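Local coordinates for protein alanine racemase (Acinetobacter baumannii, PDB 4QHR) that is a two-domain enzyme of the alanine racemase family, pairing an N-terminal TIM-barrel domain carrying a pyridoxal phosphate-modified lysine with a C-terminal beta domain, at residues 17-20 with 21-24; 100-103 with 104-108; 191-194 with 195-198. All blocks are in the same frame, centred on the assembly; numbering follows the deposited sequence.

Contact 1 (17-20 with 21-24); sequences LNRV and KQLA
Arg19 and Gln22, three residues apart on the last turns of a helix, are tied by a side-chain hydrogen bond: Arg19 NH1 donates to Gln22 OE1 over 3.1 Å, with an N-H...O angle of 163°. The bond lies in the carbonyl plane of the amide and meets the guanidinium at its edge, although the two flat groups are turned 52° apart. Arginine suits this place because its chain, bent at chi2 and chi3, can curl forward along the helix, which brings the guanidinium round beside Gln22, whose own chain stays extended. Two further partners, the carbonyls of Leu228 and Asp229, take NH2 and NE, so all three guanidinium nitrogens are engaged and the group's rotation is fixed. Over one face of the guanidinium lies Leu23, its CD1 3.9 Å from Arg19 NH2, an apolar branch against the flat cation. On the solvent side, Asn18 ND2 comes within 3.3 Å of Gln22 NE2; both are donors, so the two exposed amides are neighbours without bonding. The backbone keeps its helical ladder to the end, where Ala24 N still bonds to Val20 O at 2.7 Å, while Ala24 itself leaves helical geometry; Ala24 CB lies 3.5 Å from Val20 O. Beta-branched Val20 faces inward, packing on Ile29 of strand 28-32 and Val208 of strand 207-208, with Leu17 also on Ile29. Leu23 and Arg19 rest on helix 194-199, so the end of helix 10-23 is wedged between that short helix and the barrel strands.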
loop_
_atom_site.group_PDB
_atom_site.type_symbol
_atom_site.label_atom_id
_atom_site.label_comp_id
_atom_site.label_asym_id
_atom_site.label_seq_id
_atom_site.Cartn_x
_atom_site.Cartn_y
_atom_site.Cartn_z
ATOM N N LEU A 17 -24.299 -5.039 5.262
ATOM C CA LEU A 17 -25.268 -4.290 4.442
ATOM C C LEU A 17 -26.661 -4.355 5.101
ATOM O O LEU A 17 -27.395 -3.344 5.142
ATOM C CB LEU A 17 -25.313 -4.819 3.021
ATOM C CG LEU A 17 -26.300 -4.123 2.080
ATOM C CD1 LEU A 17 -26.154 -2.617 2.041
ATOM C CD2 LEU A 17 -26.191 -4.686 0.688
ATOM N N ASN A 18 -26.983 -5.525 5.652
ATOM C CA ASN A 18 -28.222 -5.712 6.339
ATOM C C ASN A 18 -28.279 -4.890 7.605
ATOM O O ASN A 18 -29.368 -4.430 7.974
ATOM C CB ASN A 18 -28.518 -7.193 6.622
ATOM C CG ASN A 18 -29.928 -7.387 7.150
ATOM O OD1 ASN A 18 -30.902 -7.155 6.419
ATOM N ND2 ASN A 18 -30.050 -7.739 8.390
ATOM N N ARG A 19 -27.140 -4.688 8.273
ATOM C CA ARG A 19 -27.079 -3.765 9.374
ATOM C C ARG A 19 -27.467 -2.343 8.973
ATOM O O ARG A 19 -28.212 -1.654 9.700
ATOM C CB ARG A 19 -25.725 -3.779 10.077
ATOM C CG ARG A 19 -25.371 -5.103 10.762
ATOM C CD ARG A 19 -26.034 -5.276 12.138
ATOM N NE ARG A 19 -25.530 -4.235 13.037
ATOM C CZ ARG A 19 -26.248 -3.280 13.622
ATOM N NH1 ARG A 19 -27.591 -3.194 13.477
ATOM N NH2 ARG A 19 -25.635 -2.407 14.426
ATOM N N VAL A 20 -27.002 -1.894 7.814
ATOM C CA VAL A 20 -27.423 -0.581 7.337
ATOM C C VAL A 20 -28.932 -0.483 7.236
ATOM O O VAL A 20 -29.529 0.515 7.672
ATOM C CB VAL A 20 -26.806 -0.209 5.944
ATOM C CG1 VAL A 20 -27.235 1.203 5.562
ATOM C CG2 VAL A 20 -25.283 -0.340 6.003
ATOM N N LYS A 21 -29.520 -1.492 6.613
ATOM C CA LYS A 21 -30.964 -1.602 6.483
ATOM C C LYS A 21 -31.724 -1.571 7.809
ATOM O O LYS A 21 -32.813 -0.990 7.901
ATOM C CB LYS A 21 -31.350 -2.874 5.729
ATOM C CG LYS A 21 -32.832 -2.941 5.504
ATOM C CD LYS A 21 -33.261 -4.109 4.637
ATOM C CE LYS A 21 -34.784 -4.141 4.624
ATOM N NZ LYS A 21 -35.214 -4.984 3.487
ATOM N N GLN A 22 -31.171 -2.212 8.820
ATOM C CA GLN A 22 -31.740 -2.180 10.139
ATOM C C GLN A 22 -31.600 -0.797 10.751
ATOM O O GLN A 22 -32.499 -0.329 11.443
ATOM C CB GLN A 22 -31.065 -3.225 11.064
ATOM C CG GLN A 22 -31.314 -4.666 10.674
ATOM C CD GLN A 22 -30.476 -5.649 11.517
ATOM O OE1 GLN A 22 -29.524 -5.275 12.191
ATOM N NE2 GLN A 22 -30.836 -6.933 11.458
ATOM N N LEU A 23 -30.493 -0.114 10.510
ATOM C CA LEU A 23 -30.289 1.192 11.101
ATOM C C LEU A 23 -30.948 2.315 10.344
ATOM O O LEU A 23 -31.217 3.354 10.931
ATOM C CB LEU A 23 -28.772 1.522 11.219
ATOM C CG LEU A 23 -28.055 0.599 12.229
ATOM C CD1 LEU A 23 -26.547 0.504 12.004
ATOM C CD2 LEU A 23 -28.313 1.096 13.658
ATOM N N ALA A 24 -31.198 2.142 9.049
ATOM C CA ALA A 24 -31.751 3.206 8.186
ATOM C C ALA A 24 -32.891 2.619 7.372
ATOM O O ALA A 24 -32.850 2.498 6.110
ATOM C CB ALA A 24 -30.682 3.790 7.261
#

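Contact 2 (100-103 with 104-108); sequences HHQQ and QFEWL
His100 N donates to the side chain of Gln104, reaching OE1 over 2.8 Å, with the donor nearly in line with the C=O bond. Gln104 OE1 also sits 3.1 Å from His100 CD2, over one face of the imidazole near its rim, the ring turned 71° from the amide. Gln104 is long enough to extend back past the start of its helix, and its NE2 donates to the carbonyls of Glu79 and Val81, so this buried amide is gripped at both ends. His101, at the N-cap position, presents the edge of its ring to Gln104 OE1, the ring and amide planes 88° apart; its backbone oxygen accepts from Phe105 N and, weakly, from Gln104 N. Gln102 bends at chi2 (58°), letting NE2 bond to Glu106 OE2 at 3.2 Å while passing 3.5 Å from Phe105 CD2. This exposed pair lies one turn apart, the carboxylate met on its anti side and somewhat out of plane. Gln103 runs alongside Trp107, its amide nearly parallel to the indole; CG stands 3.5 Å from the centroid of the six-membered ring in a CH-pi contact, using glutamine's apolar shaft. Ile241 of the second subunit packs on both histidines and Leu316 of that subunit on Gln103. This is typical of a strand-to-helix junction in a TIM barrel, where strand 95-99 passes into helix 102-110.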
loop_
_atom_site.group_PDB
_atom_site.type_symbol
_atom_site.label_atom_id
_atom_site.label_comp_id
_atom_site.label_asym_id
_atom_site.label_seq_id
_atom_site.Cartn_x
_atom_site.Cartn_y
_atom_site.Cartn_z
ATOM N N HIS A 100 -20.228 19.754 -7.930
ATOM C CA HIS A 100 -19.714 20.465 -6.763
ATOM C C HIS A 100 -19.137 21.858 -7.109
ATOM O O HIS A 100 -18.793 22.593 -6.207
ATOM C CB HIS A 100 -18.694 19.610 -5.981
ATOM C CG HIS A 100 -17.479 19.269 -6.777
ATOM N ND1 HIS A 100 -16.465 20.177 -7.002
ATOM C CD2 HIS A 100 -17.129 18.129 -7.424
ATOM C CE1 HIS A 100 -15.535 19.602 -7.740
ATOM N NE2 HIS A 100 -15.931 18.372 -8.043
ATOM N N HIS A 101 -19.047 22.225 -8.378
ATOM C CA HIS A 101 -18.521 23.537 -8.728
ATOM C C HIS A 101 -19.014 23.938 -10.099
ATOM O O HIS A 101 -19.538 23.095 -10.876
ATOM C CB HIS A 101 -16.970 23.607 -8.534
ATOM C CG HIS A 101 -16.170 22.749 -9.475
ATOM N ND1 HIS A 101 -14.855 23.024 -9.780
ATOM C CD2 HIS A 101 -16.492 21.638 -10.186
ATOM C CE1 HIS A 101 -14.403 22.119 -10.626
ATOM N NE2 HIS A 101 -15.377 21.277 -10.896
ATOM N N GLN A 102 -18.870 25.230 -10.392
ATOM C CA GLN A 102 -19.446 25.884 -11.576
ATOM C C GLN A 102 -19.133 25.173 -12.900
ATOM O O GLN A 102 -20.006 24.970 -13.733
ATOM C CB GLN A 102 -18.978 27.348 -11.624
ATOM C CG GLN A 102 -19.676 28.260 -12.610
ATOM C CD GLN A 102 -21.179 28.352 -12.415
ATOM O OE1 GLN A 102 -21.700 28.302 -11.295
ATOM N NE2 GLN A 102 -21.890 28.502 -13.526
ATOM N N GLN A 103 -17.887 24.738 -13.051
ATOM C CA GLN A 103 -17.457 24.036 -14.237
ATOM C C GLN A 103 -18.403 22.872 -14.545
ATOM O O GLN A 103 -18.845 22.681 -15.683
ATOM C CB GLN A 103 -16.041 23.514 -13.956
ATOM C CG GLN A 103 -15.530 22.563 -14.977
ATOM C CD GLN A 103 -14.045 22.409 -14.947
ATOM O OE1 GLN A 103 -13.505 21.463 -14.329
ATOM N NE2 GLN A 103 -13.354 23.307 -15.628
ATOM N N GLN A 104 -18.698 22.063 -13.531
ATOM C CA GLN A 104 -19.539 20.848 -13.754
ATOM C C GLN A 104 -20.992 21.231 -14.005
ATOM O O GLN A 104 -21.733 20.569 -14.758
ATOM C CB GLN A 104 -19.461 19.924 -12.540
ATOM C CG GLN A 104 -18.198 19.098 -12.422
ATOM C CD GLN A 104 -18.054 18.487 -11.036
ATOM O OE1 GLN A 104 -18.634 18.974 -10.058
ATOM N NE2 GLN A 104 -17.274 17.423 -10.934
ATOM N N PHE A 105 -21.405 22.292 -13.346
ATOM C CA PHE A 105 -22.738 22.840 -13.600
ATOM C C PHE A 105 -22.890 23.172 -15.059
ATOM O O PHE A 105 -23.867 22.754 -15.689
ATOM C CB PHE A 105 -22.967 24.052 -12.730
ATOM C CG PHE A 105 -24.279 24.749 -12.997
ATOM C CD1 PHE A 105 -25.476 24.188 -12.600
ATOM C CD2 PHE A 105 -24.301 25.960 -13.636
ATOM C CE1 PHE A 105 -26.683 24.856 -12.808
ATOM C CE2 PHE A 105 -25.492 26.615 -13.859
ATOM C CZ PHE A 105 -26.691 26.067 -13.440
ATOM N N GLU A 106 -21.902 23.880 -15.619
ATOM C CA GLU A 106 -21.975 24.282 -17.037
ATOM C C GLU A 106 -22.017 23.076 -17.938
ATOM O O GLU A 106 -22.827 23.032 -18.867
ATOM C CB GLU A 106 -20.819 25.243 -17.411
ATOM C CG GLU A 106 -21.065 26.634 -16.803
ATOM C CD GLU A 106 -19.823 27.487 -16.683
ATOM O OE1 GLU A 106 -18.780 27.119 -17.265
ATOM O OE2 GLU A 106 -19.876 28.514 -15.955
ATOM N N TRP A 107 -21.182 22.080 -17.669
ATOM C CA TRP A 107 -21.187 20.872 -18.517
ATOM C C TRP A 107 -22.512 20.090 -18.464
ATOM O O TRP A 107 -22.970 19.533 -19.475
ATOM C CB TRP A 107 -20.059 19.943 -18.127
ATOM C CG TRP A 107 -18.684 20.528 -18.289
ATOM C CD1 TRP A 107 -18.297 21.546 -19.117
ATOM C CD2 TRP A 107 -17.490 20.095 -17.595
ATOM N NE1 TRP A 107 -16.945 21.794 -18.961
ATOM C CE2 TRP A 107 -16.427 20.903 -18.051
ATOM C CE3 TRP A 107 -17.225 19.098 -16.638
ATOM C CZ2 TRP A 107 -15.122 20.743 -17.586
ATOM C CZ3 TRP A 107 -15.926 18.949 -16.173
ATOM C CH2 TRP A 107 -14.896 19.764 -16.661
ATOM N N LEU A 108 -23.111 20.029 -17.283
ATOM C CA LEU A 108 -24.357 19.292 -17.073
ATOM C C LEU A 108 -25.500 19.957 -17.826
ATOM O O LEU A 108 -26.295 19.295 -18.510
ATOM C CB LEU A 108 -24.697 19.243 -15.593
ATOM C CG LEU A 108 -26.014 18.534 -15.314
ATOM C CD1 LEU A 108 -25.937 17.021 -15.628
ATOM C CD2 LEU A 108 -26.385 18.766 -13.894
#

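Contact 3 (191-194 with 195-198); sequences CCNS and AAIF
Cys192 lies broadside to Ala196: Ala196 CB is 3.6 Å from Cys192 CB and sits alongside its CA-CB bond, while Ile197 CG1 meets Cys192 CB from the next helical position at 3.8 Å. Small residues fit here: the alanine methyl lets the incoming loop lie close against the first turn. Asn193 OD1 lies 3.5 Å from Ala196 CB, from another side of that methyl. Asn193 holds CG between its backbone N and carbonyl carbon (chi1 58°), which turns Asn193 OD1 back over the helix start, where it accepts from Ala196 N at 3.1 Å. This is a classic asparagine N-cap, opening the helix that follows barrel strand 188-190. Asn193 O also accepts from Ile197 N at 2.9 Å, and Ile197 CG1 lies close beside that oxygen. Ser194 turns away from the following residues: OG hydrogen-bonds to phosphate oxygen OP3 of the modified residue LLP at position 34 and to Met213 N, consistent with the first residue of the helix helping to hold the LLP phosphate. Ser194 O accepts instead from Phe198 N and lies obliquely 3.4 Å from Phe198 CD2, the ring packing on Arg19 and Leu23 of helix 10-23.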
loop_
_atom_site.group_PDB
_atom_site.type_symbol
_atom_site.label_atom_id
_atom_site.label_comp_id
_atom_site.label_asym_id
_atom_site.label_seq_id
_atom_site.Cartn_x
_atom_site.Cartn_y
_atom_site.Cartn_z
ATOM N N CYS A 191 -27.135 12.568 3.460
ATOM C CA CYS A 191 -25.941 13.018 4.179
ATOM C C CYS A 191 -25.234 12.037 5.117
ATOM O O CYS A 191 -24.173 12.362 5.600
ATOM C CB CYS A 191 -26.250 14.284 4.918
ATOM S SG CYS A 191 -27.343 14.000 6.301
ATOM N N CYS A 192 -25.787 10.861 5.373
ATOM C CA CYS A 192 -25.166 9.934 6.312
ATOM C C CYS A 192 -24.108 9.004 5.711
ATOM O O CYS A 192 -24.402 8.164 4.824
ATOM C CB CYS A 192 -26.224 9.076 7.018
ATOM S SG CYS A 192 -27.445 10.065 7.937
ATOM N N ASN A 193 -22.900 9.149 6.220
ATOM C CA ASN A 193 -21.825 8.141 6.083
ATOM C C ASN A 193 -22.051 7.075 7.167
ATOM O O ASN A 193 -23.094 7.100 7.818
ATOM C CB ASN A 193 -20.452 8.804 6.129
ATOM C CG ASN A 193 -20.199 9.612 7.419
ATOM O OD1 ASN A 193 -21.008 9.606 8.351
ATOM N ND2 ASN A 193 -19.085 10.293 7.460
ATOM N N SER A 194 -21.110 6.156 7.373
ATOM C CA SER A 194 -21.291 5.094 8.316
ATOM C C SER A 194 -21.510 5.663 9.720
ATOM O O SER A 194 -22.396 5.226 10.428
ATOM C CB SER A 194 -20.063 4.171 8.349
ATOM O OG SER A 194 -19.855 3.544 7.089
ATOM N N ALA A 195 -20.698 6.635 10.081
ATOM C CA ALA A 195 -20.782 7.195 11.446
ATOM C C ALA A 195 -22.169 7.806 11.724
ATOM O O ALA A 195 -22.792 7.582 12.811
ATOM C CB ALA A 195 -19.668 8.216 11.644
ATOM N N ALA A 196 -22.639 8.596 10.763
ATOM C CA ALA A 196 -23.955 9.226 10.855
ATOM C C ALA A 196 -25.104 8.211 10.827
ATOM O O ALA A 196 -26.134 8.435 11.482
ATOM C CB ALA A 196 -24.147 10.237 9.759
ATOM N N ILE A 197 -24.956 7.096 10.070
ATOM C CA ILE A 197 -25.953 6.011 10.138
ATOM C C ILE A 197 -26.119 5.521 11.595
ATOM O O ILE A 197 -27.256 5.267 12.059
ATOM C CB ILE A 197 -25.631 4.871 9.120
ATOM C CG1 ILE A 197 -25.818 5.389 7.687
ATOM C CG2 ILE A 197 -26.528 3.652 9.350
ATOM C CD1 ILE A 197 -25.223 4.537 6.604
ATOM N N PHE A 198 -25.015 5.386 12.337
ATOM C CA PHE A 198 -25.097 4.940 13.722
ATOM C C PHE A 198 -25.630 6.048 14.641
ATOM O O PHE A 198 -26.448 5.778 15.536
ATOM C CB PHE A 198 -23.729 4.447 14.242
ATOM C CG PHE A 198 -23.385 3.065 13.818
ATOM C CD1 PHE A 198 -23.926 1.991 14.465
ATOM C CD2 PHE A 198 -22.517 2.834 12.792
ATOM C CE1 PHE A 198 -23.620 0.685 14.081
ATOM C CE2 PHE A 198 -22.180 1.565 12.419
ATOM C CZ PHE A 198 -22.751 0.481 13.054
#

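Contacts 1 and 3 are neighbours, their centres 11 Å apart, and they touch: Leu23 CD1 packs 3.6 Å from Phe198 CE1, and Val20 meets Ile197, so helix 10-23 and helix 194-199 share one apolar seam beside strand 207-208. Contact 2 lies elsewhere on the barrel, about 23 Å from contact 1 and 14 Å from contact 3 by nearest atoms. Contact 3 is buried and works with small apolar groups, a cap and a serine bonded to the LLP phosphate; contacts 1 and 2 are partly buried and carry amide and charged pairs on their exposed sides. Contacts 2 and 3 both open a helix, contact 1 closes one, and among the three, contact 2 alone meets the second subunit.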